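Local coordinates for protein VMS1 (Saccharomyces cerevisiae, PDB 5WHG) that cleaves polypeptidyl-tRNAs downstream of ribosome-associated quality control, releasing incompletely made polypeptides for degradation, and associates with the 60S ribosomal subunit, at residues F248-R256 against D295-Y306. Numbering follows the deposited sequence.
Sequences FLEHKTFHR and DIQGVLKDWEPY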
ATOM      1  N   PHE A 248       1.630  -6.442  -7.669  1.00 82.25           N
ATOM      2  CA  PHE A 248       0.628  -5.497  -8.157  1.00 73.88           C
ATOM      3  C   PHE A 248      -0.488  -6.298  -8.814  1.00 69.57           C
ATOM      4  O   PHE A 248      -0.306  -6.843  -9.900  1.00 73.64           O
ATOM      5  CB  PHE A 248       1.219  -4.484  -9.140  1.00 73.16           C
ATOM      6  CG  PHE A 248       1.928  -3.308  -8.492  1.00 76.41           C
ATOM      7  CD1 PHE A 248       1.855  -3.081  -7.123  1.00 76.80           C
ATOM      8  CD2 PHE A 248       2.687  -2.431  -9.271  1.00 81.67           C
ATOM      9  CE1 PHE A 248       2.525  -2.005  -6.532  1.00 74.03           C
ATOM     10  CE2 PHE A 248       3.359  -1.350  -8.699  1.00 80.32           C
ATOM     11  CZ  PHE A 248       3.280  -1.135  -7.326  1.00 77.01           C
ATOM     12  N   LEU A 249      -1.645  -6.365  -8.153  1.00 64.08           N
ATOM     13  CA  LEU A 249      -2.778  -7.087  -8.710  1.00 73.40           C
ATOM     14  C   LEU A 249      -3.269  -6.415  -9.981  1.00 82.69           C
ATOM     15  O   LEU A 249      -3.637  -7.094 -10.943  1.00 89.53           O
ATOM     16  CB  LEU A 249      -3.897  -7.191  -7.668  1.00 81.34           C
ATOM     17  CG  LEU A 249      -3.524  -7.882  -6.346  1.00 82.24           C
ATOM     18  CD1 LEU A 249      -4.732  -8.123  -5.479  1.00 76.49           C
ATOM     19  CD2 LEU A 249      -2.828  -9.192  -6.621  1.00 85.21           C
ATOM     20  N   GLU A 250      -3.287  -5.084 -10.001  1.00 88.14           N
ATOM     21  CA  GLU A 250      -3.497  -4.324 -11.225  1.00 82.85           C
ATOM     22  C   GLU A 250      -2.499  -3.173 -11.261  1.00 84.24           C
ATOM     23  O   GLU A 250      -1.976  -2.744 -10.229  1.00 87.20           O
ATOM     24  CB  GLU A 250      -4.924  -3.783 -11.330  1.00 76.58           C
ATOM     25  CG  GLU A 250      -6.037  -4.745 -10.926  1.00 92.79           C
ATOM     26  CD  GLU A 250      -6.380  -5.802 -11.971  1.00 97.08           C
ATOM     27  OE1 GLU A 250      -5.747  -5.820 -13.047  1.00 94.77           O
ATOM     28  OE2 GLU A 250      -7.293  -6.621 -11.709  1.00 95.74           O
ATOM     29  N   HIS A 251      -2.230  -2.672 -12.463  1.00 85.49           N
ATOM     30  CA  HIS A 251      -1.366  -1.506 -12.595  1.00 88.48           C
ATOM     31  C   HIS A 251      -1.602  -0.893 -13.961  1.00 91.34           C
ATOM     32  O   HIS A 251      -1.790  -1.616 -14.940  1.00100.18           O
ATOM     33  CB  HIS A 251       0.116  -1.863 -12.438  1.00 74.69           C
ATOM     34  CG  HIS A 251       0.644  -2.668 -13.574  1.00 86.81           C
ATOM     35  ND1 HIS A 251       1.288  -2.100 -14.652  1.00 92.23           N
ATOM     36  CD2 HIS A 251       0.571  -3.994 -13.829  1.00 86.29           C
ATOM     37  CE1 HIS A 251       1.599  -3.045 -15.517  1.00 91.24           C
ATOM     38  NE2 HIS A 251       1.178  -4.203 -15.041  1.00 92.69           N
ATOM     39  N   LYS A 252      -1.594   0.437 -14.017  1.00 89.13           N
ATOM     40  CA  LYS A 252      -1.783   1.168 -15.261  1.00 85.47           C
ATOM     41  C   LYS A 252      -0.870   2.383 -15.252  1.00 80.29           C
ATOM     42  O   LYS A 252      -0.620   2.959 -14.189  1.00 81.85           O
ATOM     43  CB  LYS A 252      -3.249   1.599 -15.437  1.00 92.52           C
ATOM     44  CG  LYS A 252      -3.789   1.457 -16.863  1.00106.46           C
ATOM     45  CD  LYS A 252      -4.406   0.071 -17.074  1.00123.54           C
ATOM     46  CE  LYS A 252      -4.733  -0.194 -18.547  1.00137.70           C
ATOM     47  NZ  LYS A 252      -5.338  -1.546 -18.776  1.00142.43           N
ATOM     48  N   THR A 253      -0.334   2.741 -16.426  1.00 81.01           N
ATOM     49  CA  THR A 253       0.350   4.021 -16.628  1.00 87.63           C
ATOM     50  C   THR A 253       0.051   4.525 -18.029  1.00102.65           C
ATOM     51  O   THR A 253       0.231   3.787 -19.002  1.00118.92           O
ATOM     52  CB  THR A 253       1.881   3.933 -16.459  1.00 86.52           C
ATOM     53  OG1 THR A 253       2.433   3.132 -17.501  1.00 87.18           O
ATOM     54  CG2 THR A 253       2.257   3.300 -15.160  1.00100.64           C
ATOM     55  N   PHE A 254      -0.372   5.786 -18.133  1.00 99.55           N
ATOM     56  CA  PHE A 254      -0.490   6.468 -19.417  1.00 97.48           C
ATOM     57  C   PHE A 254      -0.064   7.927 -19.273  1.00 92.36           C
ATOM     58  O   PHE A 254       0.219   8.408 -18.172  1.00 86.58           O
ATOM     59  CB  PHE A 254      -1.911   6.368 -19.964  1.00 91.63           C
ATOM     60  CG  PHE A 254      -2.972   6.571 -18.937  1.00 90.65           C
ATOM     61  CD1 PHE A 254      -3.278   7.837 -18.471  1.00 93.40           C
ATOM     62  CD2 PHE A 254      -3.694   5.491 -18.450  1.00 95.90           C
ATOM     63  CE1 PHE A 254      -4.282   8.011 -17.521  1.00 94.51           C
ATOM     64  CE2 PHE A 254      -4.701   5.659 -17.501  1.00 81.82           C
ATOM     65  CZ  PHE A 254      -4.991   6.917 -17.041  1.00 83.49           C
ATOM     66  N   HIS A 255      -0.013   8.632 -20.409  1.00 94.09           N
ATOM     67  CA  HIS A 255       0.365  10.042 -20.443  1.00 91.95           C
ATOM     68  C   HIS A 255      -0.491  10.810 -21.442  1.00 93.76           C
ATOM     69  O   HIS A 255      -0.844  10.297 -22.505  1.00 98.86           O
ATOM     70  CB  HIS A 255       1.846  10.226 -20.821  1.00106.72           C
ATOM     71  CG  HIS A 255       2.171  11.575 -21.404  1.00112.72           C
ATOM     72  ND1 HIS A 255       2.420  12.688 -20.629  1.00113.59           N
ATOM     73  CD2 HIS A 255       2.292  11.983 -22.688  1.00110.71           C
ATOM     74  CE1 HIS A 255       2.681  13.721 -21.411  1.00114.80           C
ATOM     75  NE2 HIS A 255       2.605  13.320 -22.666  1.00118.11           N
ATOM     76  N   ARG A 256      -0.790  12.067 -21.104  1.00 96.01           N
ATOM     77  CA  ARG A 256      -1.374  13.021 -22.044  1.00 97.28           C
ATOM     78  C   ARG A 256      -0.738  14.386 -21.861  1.00106.34           C
ATOM     79  O   ARG A 256      -0.697  14.905 -20.741  1.00109.22           O
ATOM     80  CB  ARG A 256      -2.884  13.178 -21.851  1.00 94.24           C
ATOM     81  CG  ARG A 256      -3.738  12.209 -22.624  1.00 94.23           C
ATOM     82  CD  ARG A 256      -5.162  12.726 -22.677  1.00 96.93           C
ATOM     83  NE  ARG A 256      -6.118  11.642 -22.825  1.00101.74           N
ATOM     84  CZ  ARG A 256      -6.305  10.961 -23.947  1.00101.20           C
ATOM     85  NH1 ARG A 256      -5.592  11.248 -25.028  1.00104.62           N
ATOM     86  NH2 ARG A 256      -7.197   9.980 -23.977  1.00 97.97           N
ATOM     87  N   ASP A 295      -9.635   9.816 -18.435  1.00 77.70           N
ATOM     88  CA  ASP A 295      -8.778   8.626 -18.395  1.00 85.73           C
ATOM     89  C   ASP A 295      -8.625   8.081 -16.976  1.00 88.77           C
ATOM     90  O   ASP A 295      -8.737   6.871 -16.749  1.00 88.46           O
ATOM     91  CB  ASP A 295      -7.393   8.935 -18.970  1.00 89.61           C
ATOM     92  CG  ASP A 295      -7.417   9.142 -20.475  1.00105.99           C
ATOM     93  OD1 ASP A 295      -8.088   8.360 -21.180  1.00112.56           O
ATOM     94  OD2 ASP A 295      -6.766  10.092 -20.956  1.00106.59           O
ATOM     95  N   ILE A 296      -8.348   8.956 -16.006  1.00 82.80           N
ATOM     96  CA  ILE A 296      -8.091   8.464 -14.656  1.00 80.28           C
ATOM     97  C   ILE A 296      -9.389   8.057 -13.988  1.00 82.96           C
ATOM     98  O   ILE A 296      -9.460   7.024 -13.311  1.00 83.59           O
ATOM     99  CB  ILE A 296      -7.332   9.514 -13.825  1.00 82.34           C
ATOM    100  CG1 ILE A 296      -5.865   9.584 -14.259  1.00 84.24           C
ATOM    101  CG2 ILE A 296      -7.443   9.203 -12.328  1.00 73.34           C
ATOM    102  CD1 ILE A 296      -5.161  10.877 -13.860  1.00 90.56           C
ATOM    103  N   GLN A 297     -10.446   8.845 -14.181  1.00 78.90           N
ATOM    104  CA  GLN A 297     -11.734   8.422 -13.668  1.00 77.59           C
ATOM    105  C   GLN A 297     -12.156   7.085 -14.260  1.00 79.66           C
ATOM    106  O   GLN A 297     -12.881   6.326 -13.611  1.00 87.66           O
ATOM    107  CB  GLN A 297     -12.762   9.509 -13.919  1.00 83.30           C
ATOM    108  CG  GLN A 297     -12.466  10.681 -13.033  1.00 94.66           C
ATOM    109  CD  GLN A 297     -13.481  11.785 -13.109  1.00107.42           C
ATOM    110  OE1 GLN A 297     -13.533  12.620 -12.214  1.00113.54           O
ATOM    111  NE2 GLN A 297     -14.270  11.825 -14.189  1.00109.55           N
ATOM    112  N   GLY A 298     -11.685   6.763 -15.465  1.00 77.59           N
ATOM    113  CA  GLY A 298     -11.927   5.437 -16.010  1.00 78.98           C
ATOM    114  C   GLY A 298     -11.211   4.334 -15.252  1.00 81.98           C
ATOM    115  O   GLY A 298     -11.780   3.262 -15.019  1.00 91.01           O
ATOM    116  N   VAL A 299      -9.947   4.563 -14.884  1.00 88.10           N
ATOM    117  CA  VAL A 299      -9.220   3.573 -14.092  1.00 79.55           C
ATOM    118  C   VAL A 299      -9.875   3.402 -12.733  1.00 70.03           C
ATOM    119  O   VAL A 299      -9.950   2.289 -12.209  1.00 78.61           O
ATOM    120  CB  VAL A 299      -7.737   3.958 -13.936  1.00 79.75           C
ATOM    121  CG1 VAL A 299      -7.032   2.938 -13.041  1.00 84.40           C
ATOM    122  CG2 VAL A 299      -7.044   4.045 -15.281  1.00 73.67           C
ATOM    123  N   LEU A 300     -10.370   4.492 -12.141  1.00 67.16           N
ATOM    124  CA  LEU A 300     -10.940   4.379 -10.797  1.00 82.36           C
ATOM    125  C   LEU A 300     -12.229   3.566 -10.818  1.00 80.63           C
ATOM    126  O   LEU A 300     -12.407   2.657 -10.001  1.00 82.98           O
ATOM    127  CB  LEU A 300     -11.176   5.761 -10.183  1.00 81.10           C
ATOM    128  CG  LEU A 300      -9.923   6.594  -9.940  1.00 77.74           C
ATOM    129  CD1 LEU A 300     -10.232   7.876  -9.177  1.00 87.74           C
ATOM    130  CD2 LEU A 300      -8.868   5.773  -9.235  1.00 71.64           C
ATOM    131  N   LYS A 301     -13.129   3.863 -11.762  1.00 80.07           N
ATOM    132  CA  LYS A 301     -14.307   3.017 -11.946  1.00 87.45           C
ATOM    133  C   LYS A 301     -13.896   1.581 -12.245  1.00 85.84           C
ATOM    134  O   LYS A 301     -14.425   0.636 -11.652  1.00 90.55           O
ATOM    135  CB  LYS A 301     -15.202   3.580 -13.059  1.00 85.83           C
ATOM    136  CG  LYS A 301     -16.385   2.680 -13.463  1.00 93.54           C
ATOM    137  CD  LYS A 301     -17.663   2.908 -12.640  1.00 93.56           C
ATOM    138  CE  LYS A 301     -18.392   4.154 -13.103  1.00104.64           C
ATOM    139  NZ  LYS A 301     -19.645   4.423 -12.306  1.00109.65           N
ATOM    140  N   ASP A 302     -12.907   1.397 -13.110  1.00 83.13           N
ATOM    141  CA  ASP A 302     -12.488   0.041 -13.438  1.00 92.29           C
ATOM    142  C   ASP A 302     -12.027  -0.735 -12.201  1.00 89.44           C
ATOM    143  O   ASP A 302     -12.229  -1.953 -12.123  1.00 84.83           O
ATOM    144  CB  ASP A 302     -11.398   0.108 -14.497  1.00102.84           C
ATOM    145  CG  ASP A 302     -11.331  -1.129 -15.328  1.00124.08           C
ATOM    146  OD1 ASP A 302     -11.665  -2.216 -14.795  1.00128.64           O
ATOM    147  OD2 ASP A 302     -10.934  -1.009 -16.511  1.00134.76           O
ATOM    148  N   TRP A 303     -11.441  -0.053 -11.216  1.00 85.54           N
ATOM    149  CA  TRP A 303     -10.900  -0.702 -10.031  1.00 78.98           C
ATOM    150  C   TRP A 303     -11.793  -0.530  -8.814  1.00 79.10           C
ATOM    151  O   TRP A 303     -11.381  -0.869  -7.703  1.00 87.27           O
ATOM    152  CB  TRP A 303      -9.496  -0.173  -9.716  1.00 73.35           C
ATOM    153  CG  TRP A 303      -8.454  -0.570 -10.694  1.00 65.69           C
ATOM    154  CD1 TRP A 303      -8.580  -1.463 -11.724  1.00 67.55           C
ATOM    155  CD2 TRP A 303      -7.117  -0.065 -10.760  1.00 72.58           C
ATOM    156  NE1 TRP A 303      -7.383  -1.562 -12.421  1.00 72.47           N
ATOM    157  CE2 TRP A 303      -6.475  -0.706 -11.855  1.00 74.08           C
ATOM    158  CE3 TRP A 303      -6.396   0.864 -10.006  1.00 64.63           C
ATOM    159  CZ2 TRP A 303      -5.146  -0.453 -12.194  1.00 70.48           C
ATOM    160  CZ3 TRP A 303      -5.060   1.105 -10.337  1.00 67.32           C
ATOM    161  CH2 TRP A 303      -4.450   0.450 -11.422  1.00 69.08           C
ATOM    162  N   GLU A 304     -13.003  -0.023  -9.005  1.00 75.02           N
ATOM    163  CA  GLU A 304     -13.932   0.225  -7.902  1.00 72.57           C
ATOM    164  C   GLU A 304     -14.048  -0.929  -6.905  1.00 75.96           C
ATOM    165  O   GLU A 304     -14.034  -0.660  -5.692  1.00 77.67           O
ATOM    166  CB  GLU A 304     -15.284   0.609  -8.527  1.00 75.18           C
ATOM    167  CG  GLU A 304     -16.473   0.821  -7.579  1.00 96.02           C
ATOM    168  CD  GLU A 304     -17.703   1.370  -8.331  1.00113.33           C
ATOM    169  OE1 GLU A 304     -18.325   2.347  -7.853  1.00116.63           O
ATOM    170  OE2 GLU A 304     -18.029   0.841  -9.423  1.00117.10           O
ATOM    171  N   PRO A 305     -14.172  -2.203  -7.314  1.00 77.91           N
ATOM    172  CA  PRO A 305     -14.267  -3.265  -6.289  1.00 79.00           C
ATOM    173  C   PRO A 305     -13.028  -3.348  -5.424  1.00 80.67           C
ATOM    174  O   PRO A 305     -13.142  -3.515  -4.202  1.00 81.36           O
ATOM    175  CB  PRO A 305     -14.469  -4.546  -7.113  1.00 79.48           C
ATOM    176  CG  PRO A 305     -14.974  -4.087  -8.432  1.00 75.20           C
ATOM    177  CD  PRO A 305     -14.381  -2.739  -8.675  1.00 73.57           C
ATOM    178  N   TYR A 306     -11.844  -3.239  -6.045  1.00 69.59           N
ATOM    179  CA  TYR A 306     -10.577  -3.151  -5.307  1.00 75.30           C
ATOM    180  C   TYR A 306     -10.540  -1.958  -4.353  1.00 73.17           C
ATOM    181  O   TYR A 306     -10.108  -2.098  -3.202  1.00 72.80           O
ATOM    182  CB  TYR A 306      -9.403  -3.024  -6.276  1.00 67.83           C
ATOM    183  CG  TYR A 306      -9.103  -4.207  -7.143  1.00 72.28           C
ATOM    184  CD1 TYR A 306      -8.689  -5.407  -6.589  1.00 78.50           C
ATOM    185  CD2 TYR A 306      -9.176  -4.112  -8.518  1.00 70.71           C
ATOM    186  CE1 TYR A 306      -8.381  -6.483  -7.372  1.00 82.06           C
ATOM    187  CE2 TYR A 306      -8.857  -5.186  -9.313  1.00 78.28           C
ATOM    188  CZ  TYR A 306      -8.464  -6.373  -8.730  1.00 88.16           C
ATOM    189  OH  TYR A 306      -8.134  -7.458  -9.506  1.00100.37           O
TER
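The indole of Trp-303 stands between two aliphatic groups: Glu-250 CB lies over one face, 3.0 Å above the plane and toward the rim, while Val-299 CG1 lies over the opposite face, also toward the rim. The far edge of the indole reaches the strand backbone between His-251 and Lys-252. The Phe-254 ring meets Val-299 and Ile-296 at its edge, with Val-299 CG2 in its plane, 3.6 Å from CE2; Phe-218 of the adjacent strand stacks on this ring. Polar pairs close both ends. A bend at chi2 (-78°) carries the Glu-250 carboxylate past the indole to Tyr-306, whose OH donates to OE2 at 2.5 Å, on the anti side of the carboxylate. At the other end Arg-256, extended from CG to NE, forms a salt bridge from NE to Asp-295 OD2 (2.5 Å), with weaker bonds from NH2; the guanidinium and carboxylate planes are 23° apart. Strand 251-255 and helix 295-302 run nearly antiparallel (171°), their axes 10.6 Å apart at closest approach. The arrangement is characteristic of alpha/beta packing, here with helices 292-302 and 304-308 against edge strand 247-255 of the mixed sheet in the VLRF1 domain.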